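Local atomic coordinates of polysialic acid O-acetyltransferase (PDB entry 3JQY), a protein that transfers acetyl groups from acetyl-CoA to O7 or O9 of the sialic acid residues in capsular polysialic acid of Escherichia coli. Residues S177-V182 with G193-K198; C125-G130 with V139-S144; S186-G191 with K198-M203; A116-V121 with C133-D138. One frame throughout, in Å; residues are numbered along the deposited sequence.

Contact 1 of 4, residues S177-V182 with G193-K198; sequences SIMKGV and GSIVTK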
loop_
_atom_site.group_PDB
_atom_site.type_symbol
_atom_site.label_atom_id
_atom_site.label_comp_id
_atom_site.label_asym_id
_atom_site.label_seq_id
_atom_site.Cartn_x
_atom_site.Cartn_y
_atom_site.Cartn_z
ATOM N N SER B 177 -0.120 -5.113 -7.280
ATOM C CA SER B 177 -1.290 -5.229 -8.145
ATOM C C SER B 177 -0.822 -5.553 -9.545
ATOM O O SER B 177 0.129 -4.943 -10.064
ATOM C CB SER B 177 -2.097 -3.932 -8.179
ATOM O OG SER B 177 -2.883 -3.796 -7.016
ATOM N N ILE B 178 -1.481 -6.526 -10.150
ATOM C CA ILE B 178 -1.305 -6.791 -11.566
ATOM C C ILE B 178 -2.583 -6.351 -12.269
ATOM O O ILE B 178 -3.674 -6.804 -11.926
ATOM C CB ILE B 178 -0.998 -8.269 -11.820
ATOM C CG1 ILE B 178 0.313 -8.657 -11.133
ATOM C CG2 ILE B 178 -0.897 -8.547 -13.311
ATOM C CD1 ILE B 178 0.750 -10.076 -11.410
ATOM N N MET B 179 -2.446 -5.441 -13.229
ATOM C CA MET B 179 -3.607 -4.838 -13.893
ATOM C C MET B 179 -4.029 -5.579 -15.164
ATOM O O MET B 179 -3.416 -6.576 -15.546
ATOM C CB MET B 179 -3.339 -3.359 -14.194
ATOM C CG MET B 179 -3.018 -2.521 -12.957
ATOM S SD MET B 179 -4.236 -2.740 -11.633
ATOM C CE MET B 179 -3.940 -1.269 -10.649
ATOM N N LYS B 180 -5.089 -5.098 -15.813
ATOM C CA LYS B 180 -5.708 -5.878 -16.881
ATOM C C LYS B 180 -4.794 -6.080 -18.088
ATOM O O LYS B 180 -3.980 -5.211 -18.430
ATOM C CB LYS B 180 -7.034 -5.255 -17.322
ATOM C CG LYS B 180 -6.891 -3.912 -18.037
ATOM C CD LYS B 180 -8.269 -3.297 -18.263
ATOM C CE LYS B 180 -8.171 -1.920 -18.900
ATOM N NZ LYS B 180 -7.400 -0.969 -18.043
ATOM N N GLY B 181 -4.919 -7.246 -18.711
ATOM C CA GLY B 181 -4.241 -7.525 -19.963
ATOM C C GLY B 181 -2.781 -7.898 -19.807
ATOM O O GLY B 181 -2.056 -8.001 -20.795
ATOM N N VAL B 182 -2.343 -8.101 -18.570
ATOM C CA VAL B 182 -0.939 -8.384 -18.319
ATOM C C VAL B 182 -0.643 -9.884 -18.283
ATOM O O VAL B 182 -1.356 -10.663 -17.642
ATOM C CB VAL B 182 -0.469 -7.746 -16.990
ATOM C CG1 VAL B 182 0.920 -8.264 -16.601
ATOM C CG2 VAL B 182 -0.465 -6.233 -17.107
ATOM N N GLY B 193 5.592 -4.195 -3.858
ATOM C CA GLY B 193 5.057 -2.855 -4.039
ATOM C C GLY B 193 4.745 -2.481 -5.478
ATOM O O GLY B 193 4.303 -1.365 -5.753
ATOM N N SER B 194 4.968 -3.407 -6.401
ATOM C CA SER B 194 4.785 -3.085 -7.816
ATOM C C SER B 194 3.322 -2.866 -8.194
ATOM O O SER B 194 2.422 -3.442 -7.593
ATOM C CB SER B 194 5.356 -4.207 -8.689
ATOM O OG SER B 194 6.756 -4.323 -8.501
ATOM N N ILE B 195 3.100 -2.032 -9.206
ATOM C CA ILE B 195 1.855 -2.077 -9.965
ATOM C C ILE B 195 2.241 -2.354 -11.410
ATOM O O ILE B 195 2.880 -1.533 -12.065
ATOM C CB ILE B 195 1.017 -0.784 -9.846
ATOM C CG1 ILE B 195 0.604 -0.565 -8.384
ATOM C CG2 ILE B 195 -0.210 -0.878 -10.753
ATOM C CD1 ILE B 195 -0.394 0.572 -8.153
ATOM N N VAL B 196 1.882 -3.543 -11.881
ATOM C CA VAL B 196 2.291 -4.020 -13.195
ATOM C C VAL B 196 1.190 -3.741 -14.207
ATOM O O VAL B 196 0.059 -4.219 -14.055
ATOM C CB VAL B 196 2.582 -5.530 -13.167
ATOM C CG1 VAL B 196 3.076 -5.994 -14.535
ATOM C CG2 VAL B 196 3.595 -5.866 -12.070
ATOM N N THR B 197 1.518 -2.966 -15.237
ATOM C CA THR B 197 0.517 -2.550 -16.216
ATOM C C THR B 197 0.816 -3.048 -17.629
ATOM O O THR B 197 -0.040 -2.950 -18.505
ATOM C CB THR B 197 0.378 -1.011 -16.254
ATOM O OG1 THR B 197 1.632 -0.428 -16.628
ATOM C CG2 THR B 197 -0.025 -0.477 -14.888
ATOM N N LYS B 198 1.964 -3.636 -17.769
ATOM C CA LYS B 198 2.366 -4.125 -19.087
ATOM C C LYS B 198 3.018 -5.501 -18.981
ATOM O O LYS B 198 3.535 -5.866 -17.928
ATOM C CB LYS B 198 3.346 -3.147 -19.738
ATOM C CG LYS B 198 2.739 -1.792 -20.050
ATOM C CD LYS B 198 3.778 -0.887 -20.691
ATOM C CE LYS B 198 3.224 0.503 -20.977
ATOM N NZ LYS B 198 2.103 0.442 -21.962
HETATM O O HOH W 1 -2.686 -2.904 -17.647
#

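Contact 2 of 4, residues C125-G130 with V139-S144; sequences CNVTIG and VILRAS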
loop_
_atom_site.group_PDB
_atom_site.type_symbol
_atom_site.label_atom_id
_atom_site.label_comp_id
_atom_site.label_asym_id
_atom_site.label_seq_id
_atom_site.Cartn_x
_atom_site.Cartn_y
_atom_site.Cartn_z
ATOM N N CYS B 125 -13.963 -12.178 -18.325
ATOM C CA CYS B 125 -12.583 -12.367 -18.744
ATOM C C CYS B 125 -11.918 -13.458 -17.911
ATOM O O CYS B 125 -12.565 -14.107 -17.092
ATOM C CB CYS B 125 -11.792 -11.056 -18.678
ATOM S SG CYS B 125 -11.566 -10.394 -17.018
ATOM N N ASN B 126 -10.630 -13.673 -18.132
ATOM C CA ASN B 126 -9.962 -14.816 -17.520
ATOM C C ASN B 126 -8.778 -14.384 -16.688
ATOM O O ASN B 126 -8.019 -13.510 -17.091
ATOM C CB ASN B 126 -9.499 -15.791 -18.599
ATOM C CG ASN B 126 -10.637 -16.243 -19.497
ATOM O OD1 ASN B 126 -10.475 -16.368 -20.712
ATOM N ND2 ASN B 126 -11.801 -16.473 -18.902
ATOM N N VAL B 127 -8.629 -14.991 -15.518
ATOM C CA VAL B 127 -7.427 -14.799 -14.728
ATOM C C VAL B 127 -6.859 -16.177 -14.442
ATOM O O VAL B 127 -7.561 -17.050 -13.949
ATOM C CB VAL B 127 -7.708 -14.041 -13.419
ATOM C CG1 VAL B 127 -6.469 -14.034 -12.547
ATOM C CG2 VAL B 127 -8.160 -12.606 -13.726
ATOM N N THR B 128 -5.593 -16.377 -14.793
ATOM C CA THR B 128 -4.967 -17.688 -14.691
ATOM C C THR B 128 -3.637 -17.578 -13.962
ATOM O O THR B 128 -2.844 -16.671 -14.232
ATOM C CB THR B 128 -4.693 -18.270 -16.086
ATOM O OG1 THR B 128 -5.940 -18.546 -16.738
ATOM C CG2 THR B 128 -3.886 -19.552 -15.974
ATOM N N ILE B 129 -3.406 -18.484 -13.020
ATOM C CA ILE B 129 -2.099 -18.602 -12.377
ATOM C C ILE B 129 -1.586 -20.006 -12.636
ATOM O O ILE B 129 -2.304 -20.977 -12.428
ATOM C CB ILE B 129 -2.175 -18.365 -10.849
ATOM C CG1 ILE B 129 -2.807 -16.998 -10.556
ATOM C CG2 ILE B 129 -0.786 -18.467 -10.219
ATOM C CD1 ILE B 129 -2.764 -16.606 -9.100
ATOM N N GLY B 130 -0.344 -20.108 -13.092
ATOM C CA GLY B 130 0.240 -21.389 -13.455
ATOM C C GLY B 130 0.586 -22.256 -12.265
ATOM O O GLY B 130 0.269 -21.928 -11.120
ATOM N N VAL B 139 -1.695 -9.556 -2.730
ATOM C CA VAL B 139 -1.576 -9.487 -4.176
ATOM C C VAL B 139 -2.959 -9.382 -4.803
ATOM O O VAL B 139 -3.828 -10.211 -4.539
ATOM C CB VAL B 139 -0.852 -10.713 -4.742
ATOM C CG1 VAL B 139 -0.919 -10.718 -6.265
ATOM C CG2 VAL B 139 0.598 -10.732 -4.265
ATOM N N ILE B 140 -3.145 -8.352 -5.631
ATOM C CA ILE B 140 -4.409 -8.118 -6.320
ATOM C C ILE B 140 -4.250 -8.350 -7.816
ATOM O O ILE B 140 -3.375 -7.769 -8.451
ATOM C CB ILE B 140 -4.915 -6.678 -6.095
ATOM C CG1 ILE B 140 -5.120 -6.410 -4.600
ATOM C CG2 ILE B 140 -6.211 -6.438 -6.868
ATOM C CD1 ILE B 140 -5.438 -4.956 -4.277
ATOM N N LEU B 141 -5.077 -9.227 -8.371
ATOM C CA LEU B 141 -5.122 -9.391 -9.824
ATOM C C LEU B 141 -6.394 -8.723 -10.338
ATOM O O LEU B 141 -7.493 -9.261 -10.180
ATOM C CB LEU B 141 -5.073 -10.875 -10.206
ATOM C CG LEU B 141 -3.949 -11.700 -9.563
ATOM C CD1 LEU B 141 -3.972 -13.160 -10.035
ATOM C CD2 LEU B 141 -2.578 -11.068 -9.838
ATOM N N ARG B 142 -6.243 -7.536 -10.926
ATOM C CA ARG B 142 -7.395 -6.702 -11.278
ATOM C C ARG B 142 -7.618 -6.658 -12.788
ATOM O O ARG B 142 -7.075 -5.799 -13.477
ATOM C CB ARG B 142 -7.219 -5.283 -10.722
ATOM C CG ARG B 142 -8.491 -4.440 -10.757
ATOM C CD ARG B 142 -8.270 -3.011 -10.235
ATOM N NE ARG B 142 -7.851 -2.977 -8.831
ATOM C CZ ARG B 142 -8.666 -3.147 -7.794
ATOM N NH1 ARG B 142 -9.963 -3.372 -7.989
ATOM N NH2 ARG B 142 -8.183 -3.098 -6.555
ATOM N N ALA B 143 -8.420 -7.590 -13.299
ATOM C CA ALA B 143 -8.615 -7.724 -14.745
ATOM C C ALA B 143 -9.704 -6.801 -15.284
ATOM O O ALA B 143 -9.894 -6.700 -16.498
ATOM C CB ALA B 143 -8.924 -9.168 -15.105
ATOM N N SER B 144 -10.427 -6.152 -14.376
ATOM C CA SER B 144 -11.465 -5.191 -14.742
ATOM C C SER B 144 -11.288 -3.894 -13.958
ATOM O O SER B 144 -10.962 -3.925 -12.767
ATOM C CB SER B 144 -12.847 -5.775 -14.455
ATOM O OG SER B 144 -13.846 -4.772 -14.561
#

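Contact 3 of 4, residues S186-G191 with K198-M203; sequences SGSVIG and KDVPSM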
loop_
_atom_site.group_PDB
_atom_site.type_symbol
_atom_site.label_atom_id
_atom_site.label_comp_id
_atom_site.label_asym_id
_atom_site.label_seq_id
_atom_site.Cartn_x
_atom_site.Cartn_y
_atom_site.Cartn_z
ATOM N N SER B 186 7.184 -17.195 -17.456
ATOM C CA SER B 186 7.657 -18.205 -16.513
ATOM C C SER B 186 9.034 -17.859 -15.942
ATOM O O SER B 186 9.897 -17.341 -16.650
ATOM C CB SER B 186 7.681 -19.573 -17.219
ATOM O OG SER B 186 8.087 -20.603 -16.346
ATOM N N GLY B 187 9.227 -18.126 -14.652
ATOM C CA GLY B 187 10.507 -17.886 -14.006
ATOM C C GLY B 187 10.726 -16.463 -13.538
ATOM O O GLY B 187 11.754 -16.144 -12.934
ATOM N N SER B 188 9.769 -15.596 -13.823
ATOM C CA SER B 188 9.941 -14.181 -13.518
ATOM C C SER B 188 9.571 -13.833 -12.082
ATOM O O SER B 188 8.936 -14.625 -11.369
ATOM C CB SER B 188 9.145 -13.330 -14.507
ATOM O OG SER B 188 9.686 -13.479 -15.806
ATOM N N VAL B 189 9.973 -12.633 -11.680
ATOM C CA VAL B 189 9.801 -12.142 -10.316
ATOM C C VAL B 189 9.202 -10.744 -10.359
ATOM O O VAL B 189 9.712 -9.871 -11.063
ATOM C CB VAL B 189 11.152 -12.055 -9.605
ATOM C CG1 VAL B 189 10.994 -11.424 -8.228
ATOM C CG2 VAL B 189 11.806 -13.425 -9.509
ATOM N N ILE B 190 8.110 -10.528 -9.630
ATOM C CA ILE B 190 7.550 -9.181 -9.502
ATOM C C ILE B 190 7.886 -8.650 -8.113
ATOM O O ILE B 190 7.558 -9.276 -7.104
ATOM C CB ILE B 190 6.015 -9.151 -9.695
ATOM C CG1 ILE B 190 5.619 -9.764 -11.043
ATOM C CG2 ILE B 190 5.493 -7.715 -9.579
ATOM C CD1 ILE B 190 6.274 -9.091 -12.249
ATOM N N GLY B 191 8.539 -7.496 -8.062
ATOM C CA GLY B 191 9.026 -6.968 -6.799
ATOM C C GLY B 191 7.957 -6.403 -5.895
ATOM O O GLY B 191 6.915 -5.922 -6.359
ATOM N N LYS B 198 1.964 -3.636 -17.769
ATOM C CA LYS B 198 2.366 -4.125 -19.087
ATOM C C LYS B 198 3.018 -5.501 -18.981
ATOM O O LYS B 198 3.535 -5.866 -17.928
ATOM C CB LYS B 198 3.346 -3.147 -19.738
ATOM C CG LYS B 198 2.739 -1.792 -20.050
ATOM C CD LYS B 198 3.778 -0.887 -20.691
ATOM C CE LYS B 198 3.224 0.503 -20.977
ATOM N NZ LYS B 198 2.103 0.442 -21.962
ATOM N N ASP B 199 3.025 -6.318 -20.020
ATOM C CA ASP B 199 3.581 -7.674 -19.970
ATOM C C ASP B 199 4.996 -7.698 -19.402
ATOM O O ASP B 199 5.793 -6.789 -19.654
ATOM C CB ASP B 199 3.613 -8.303 -21.369
ATOM C CG ASP B 199 2.230 -8.548 -21.942
ATOM O OD1 ASP B 199 1.243 -8.487 -21.185
ATOM O OD2 ASP B 199 2.130 -8.808 -23.161
ATOM N N VAL B 200 5.297 -8.741 -18.631
ATOM C CA VAL B 200 6.652 -9.007 -18.167
ATOM C C VAL B 200 7.108 -10.314 -18.813
ATOM O O VAL B 200 6.487 -11.349 -18.615
ATOM C CB VAL B 200 6.694 -9.161 -16.632
ATOM C CG1 VAL B 200 8.113 -9.495 -16.159
ATOM C CG2 VAL B 200 6.186 -7.904 -15.958
ATOM N N PRO B 201 8.186 -10.270 -19.611
ATOM C CA PRO B 201 8.603 -11.504 -20.290
ATOM C C PRO B 201 9.176 -12.541 -19.321
ATOM O O PRO B 201 9.406 -12.250 -18.145
ATOM C CB PRO B 201 9.700 -11.028 -21.261
ATOM C CG PRO B 201 9.663 -9.522 -21.226
ATOM C CD PRO B 201 9.103 -9.155 -19.888
ATOM N N SER B 202 9.412 -13.746 -19.831
ATOM C CA SER B 202 9.960 -14.838 -19.034
ATOM C C SER B 202 11.353 -14.529 -18.489
ATOM O O SER B 202 12.141 -13.845 -19.132
ATOM C CB SER B 202 10.011 -16.111 -19.882
ATOM O OG SER B 202 10.566 -17.180 -19.141
ATOM N N MET B 203 11.641 -15.029 -17.291
ATOM C CA MET B 203 12.963 -14.903 -16.679
ATOM C C MET B 203 13.441 -13.457 -16.512
ATOM O O MET B 203 14.606 -13.144 -16.751
ATOM C CB MET B 203 13.985 -15.756 -17.438
ATOM C CG MET B 203 13.745 -17.257 -17.241
ATOM S SD MET B 203 14.804 -18.336 -18.238
ATOM C CE MET B 203 14.118 -18.036 -19.867
#

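Contact 4 of 4, residues A116-V121 with C133-D138; sequences AGFEVV and CMIARD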
loop_
_atom_site.group_PDB
_atom_site.type_symbol
_atom_site.label_atom_id
_atom_site.label_comp_id
_atom_site.label_asym_id
_atom_site.label_seq_id
_atom_site.Cartn_x
_atom_site.Cartn_y
_atom_site.Cartn_z
ATOM N N ALA B 116 -2.290 -14.341 2.349
ATOM C CA ALA B 116 -3.467 -13.614 2.804
ATOM C C ALA B 116 -3.588 -12.273 2.091
ATOM O O ALA B 116 -2.587 -11.640 1.769
ATOM C CB ALA B 116 -3.403 -13.411 4.326
ATOM N N GLY B 117 -4.819 -11.831 1.860
ATOM C CA GLY B 117 -5.042 -10.541 1.236
ATOM C C GLY B 117 -5.162 -10.634 -0.273
ATOM O O GLY B 117 -5.273 -9.621 -0.954
ATOM N N PHE B 118 -5.141 -11.854 -0.791
ATOM C CA PHE B 118 -5.316 -12.105 -2.225
ATOM C C PHE B 118 -6.688 -11.633 -2.696
ATOM O O PHE B 118 -7.693 -11.876 -2.025
ATOM C CB PHE B 118 -5.165 -13.603 -2.463
ATOM C CG PHE B 118 -5.185 -14.015 -3.911
ATOM C CD1 PHE B 118 -4.228 -13.552 -4.795
ATOM C CD2 PHE B 118 -6.133 -14.924 -4.366
ATOM C CE1 PHE B 118 -4.228 -13.970 -6.123
ATOM C CE2 PHE B 118 -6.144 -15.343 -5.684
ATOM C CZ PHE B 118 -5.193 -14.864 -6.564
ATOM N N GLU B 119 -6.732 -10.941 -3.838
ATOM C CA GLU B 119 -8.006 -10.550 -4.456
ATOM C C GLU B 119 -7.951 -10.775 -5.959
ATOM O O GLU B 119 -6.973 -10.396 -6.606
ATOM C CB GLU B 119 -8.317 -9.061 -4.236
ATOM C CG GLU B 119 -8.151 -8.519 -2.823
ATOM C CD GLU B 119 -8.356 -7.006 -2.767
ATOM O OE1 GLU B 119 -9.005 -6.462 -3.691
ATOM O OE2 GLU B 119 -7.868 -6.360 -1.807
ATOM N N VAL B 120 -9.002 -11.373 -6.519
ATOM C CA VAL B 120 -9.158 -11.433 -7.973
ATOM C C VAL B 120 -10.425 -10.702 -8.400
ATOM O O VAL B 120 -11.499 -10.944 -7.845
ATOM C CB VAL B 120 -9.224 -12.881 -8.493
ATOM C CG1 VAL B 120 -9.513 -12.881 -9.994
ATOM C CG2 VAL B 120 -7.918 -13.609 -8.197
ATOM N N VAL B 121 -10.287 -9.806 -9.380
ATOM C CA VAL B 121 -11.408 -9.034 -9.915
ATOM C C VAL B 121 -11.545 -9.343 -11.406
ATOM O O VAL B 121 -10.573 -9.241 -12.143
ATOM C CB VAL B 121 -11.143 -7.520 -9.770
ATOM C CG1 VAL B 121 -12.346 -6.714 -10.244
ATOM C CG2 VAL B 121 -10.776 -7.172 -8.334
ATOM N N CYS B 133 3.662 -21.523 -8.576
ATOM C CA CYS B 133 3.867 -20.104 -8.289
ATOM C C CYS B 133 3.947 -19.816 -6.791
ATOM O O CYS B 133 3.411 -20.564 -5.965
ATOM C CB CYS B 133 2.774 -19.237 -8.930
ATOM S SG CYS B 133 2.871 -19.157 -10.737
ATOM N N MET B 134 4.642 -18.735 -6.455
ATOM C CA MET B 134 4.698 -18.243 -5.088
ATOM C C MET B 134 4.117 -16.839 -5.088
ATOM O O MET B 134 4.761 -15.891 -5.537
ATOM C CB MET B 134 6.143 -18.227 -4.572
ATOM C CG MET B 134 6.276 -17.769 -3.114
ATOM S SD MET B 134 7.919 -18.111 -2.433
ATOM C CE MET B 134 8.925 -16.970 -3.383
ATOM N N ILE B 135 2.877 -16.723 -4.621
ATOM C CA ILE B 135 2.191 -15.440 -4.556
ATOM C C ILE B 135 2.184 -14.963 -3.107
ATOM O O ILE B 135 1.599 -15.611 -2.235
ATOM C CB ILE B 135 0.738 -15.566 -5.064
ATOM C CG1 ILE B 135 0.684 -16.271 -6.431
ATOM C CG2 ILE B 135 0.054 -14.205 -5.090
ATOM C CD1 ILE B 135 1.597 -15.673 -7.480
ATOM N N ALA B 136 2.844 -13.839 -2.841
ATOM C CA ALA B 136 2.962 -13.332 -1.479
ATOM C C ALA B 136 1.654 -12.703 -1.004
ATOM O O ALA B 136 0.640 -12.748 -1.705
ATOM C CB ALA B 136 4.097 -12.324 -1.391
ATOM N N ARG B 137 1.687 -12.109 0.184
ATOM C CA ARG B 137 0.492 -11.501 0.753
ATOM C C ARG B 137 0.104 -10.231 0.015
ATOM O O ARG B 137 0.947 -9.566 -0.590
ATOM C CB ARG B 137 0.703 -11.195 2.240
ATOM C CG ARG B 137 0.885 -12.451 3.077
ATOM C CD ARG B 137 0.776 -12.167 4.570
ATOM N NE ARG B 137 0.718 -13.411 5.336
ATOM C CZ ARG B 137 0.198 -13.520 6.556
ATOM N NH1 ARG B 137 -0.317 -12.457 7.160
ATOM N NH2 ARG B 137 0.189 -14.693 7.172
ATOM N N ASP B 138 -1.185 -9.906 0.075
ATOM C CA ASP B 138 -1.715 -8.665 -0.481
ATOM C C ASP B 138 -1.416 -8.505 -1.965
ATOM O O ASP B 138 -0.940 -7.458 -2.400
ATOM C CB ASP B 138 -1.195 -7.461 0.305
ATOM C CG ASP B 138 -1.636 -7.487 1.755
ATOM O OD1 ASP B 138 -2.765 -7.942 2.020
ATOM O OD2 ASP B 138 -0.857 -7.049 2.625
#

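Contact 1 of 4, residues S177-V182 with G193-K198
Met179 folds over Ile195, with CE 3.8 Å and CG 3.9 Å from the CG2 methyl. The methionine bend at chi2 (-51°) brings both ends of the thioether against this one branch, and Tyr192 of the second subunit packs on both residues. Between the backbones runs a parallel ladder: Ser177 N donates to Ser194 O, Val196 N to Ser177 O at 2.9 Å, and Met179 N to Val196 O. This is the stacking of successive coils in a left-handed parallel beta-helix, Ser177 and Ile195 standing eighteen positions apart. A type II turn, Met179 to Val182, follows, with Gly181 at positive phi. Val182 points back at the next coil. Its CG1, anti to the backbone N (chi1 169°), meets Val196 CG1 at 3.8 Å, the side chains crossing at about a right angle, while CG2, beside that N, lies 3.5 Å from Thr197 C. An alanine at Val182 is likely to leave that peptide and the Val196 methyl uncovered on this side. A water donates to Lys180 O and Thr197 O, tying the turn to the residue just past strand 195-196; Lys180 NZ also salt-bridges Asp145, and both residues probably bind acetyl-CoA.

Contact 2 of 4, residues C125-G130 with V139-S144
Cys125 SG lies 3.5 Å from Ala143 CB, the cysteine sitting in the loop just before strand 126-129, where its backbone N is hydrogen-bonded to Ser104 OG. With chi1 at 66°, SG occupies the crowded position between backbone N and carbonyl carbon and is directed at the alanine methyl. The same methyl receives CG2 of Val127 from further along the chain, at 3.8 Å. The other valine branch, CG1, turns to Leu141 and touches CD1 at 3.6 Å. No hydrogen bond joins the two segments. They belong to different faces of the left-handed beta-helix: 139-142 lies one coil on from 119-121, the strand just before 126-129, and the side chains meet in the apolar interior of the prism. There the leucine chain, extended at chi2 (-179°), carries CD1 between Val127 and Ile129. The isoleucine contributes CD1, 3.8 Å from that methyl, with CG1 slightly further off, and the two side chains cross obliquely. Ile166 packs on both Ile129 and Leu141, and Val120 on Val127, extending the buried layer into neighbouring strands. At the other end of the contact, the side chains of Ala143 and Lys180, a residue that probably binds acetyl-CoA, are about 5 Å apart.

Contact 3 of 4, residues S186-G191 with K198-M203
The chain from Ser186 to Ile190 and that from Val200 to Met203 run at 116° to each other and come nearest at two places, with CA atoms 4.8 Å apart at Ser186 and Ser202 and 4.4 Å apart at Ser188 and Met203. Where they meet, Ser186 O accepts two hydrogen bonds: one from Met203 N, tilted from the carbonyl plane, and a short one from Ser202 OG at 2.6 Å. The Ser202 hydroxyl stands anti to its own nitrogen (chi1 179°), which swings it onto that oxygen. Gly187, at positive phi, lies beside this junction; a CB there would come close to Met203 CG and jam against the carbonyl O of Ser186. Such a glycine corner precedes strand 189-190, part of the last full coils of the left-handed beta-helix, and 198-203 leads into strand 204-208, which pairs in parallel with 189-190. Ser188 bonds in the other direction, OG donating to Pro201 O at 2.7 Å, in the carbonyl plane and on a lone pair, while Cys204 N is hydrogen-bonded to the same OG. With an alanine in place of Ser188, Pro201 O and Cys204 N would probably both lose a partner in this buried corner. Further along, Ile190 CD1 reaches Val200 CG2 at 3.9 Å. Leu242 of helix 233-245 packs on Ser186 and Met203.

Contact 4 of 4, residues A116-V121 with C133-D138
Ala116, Asp138 and Arg137 give up the most surface here, and one backbone bond holds the three together: Asp138 N donates to Ala116 O at 2.8 Å, lying in the carbonyl plane with an N-H...O angle of 161°. The same carbonyl oxygen sits 3.4 Å from Arg137 CB, so the start of the arginine side chain lies alongside the alanine backbone. From there the arginine runs on extended from CG to NE, and its flat guanidinium passes across the alanine side chain: the CB methyl of Ala116 lies 4.1 Å above one face of the group, offset toward its rim. The arginine thus packs against alanine with its aliphatic part and with the face of its charged end. Asp138 meets the next residue, Gly117. Its CG is anti to the carbonyl carbon (chi1 -62°), which returns OD1 to the first segment although CB points away, and OD1 comes to rest 3.5 Å from Gly117 CA. A side chain on Gly117 would collide with that oxygen; Gly117's positive phi favours glycine by itself, a CB also jamming against the Ala116 carbonyl O. Deeper in, the Phe118 ring touches Ile135, CD1 to CG2 at 4.3 Å, in an oblique approach; Leu141 and Ile129 also pack on the ring. The two tight bends, Gly117 before strand 119-121 and Asp138 at positive phi before strand 139-142, lie one above the other, the stacking of equivalent corners in successive coils that is characteristic of the left-handed parallel beta-helix.

Overall arrangement
All four contacts lie in one left-handed beta-helix. Contacts 4 and 2 interlock along the chain, their segments alternating, followed by contacts 1 and 3, which do likewise and share Lys198. Strands 119-121, 139-142, 176-178 and 195-196 are successive neighbours in one parallel sheet, which links contacts 4, 2 and 1; centres 4 and 2, and 2 and 1, are each 10 Å apart. Contact 3, 11 Å from contact 1 centre to centre, belongs to a different sheet, which it shares with contact 4, its centre 16 Å away. Coil stacking in contacts 1 and 4, and interior packing in contact 2, carry the fold toward the end bearing helix 233-245, past Lys180 and Lys198 of the probable acetyl-CoA site.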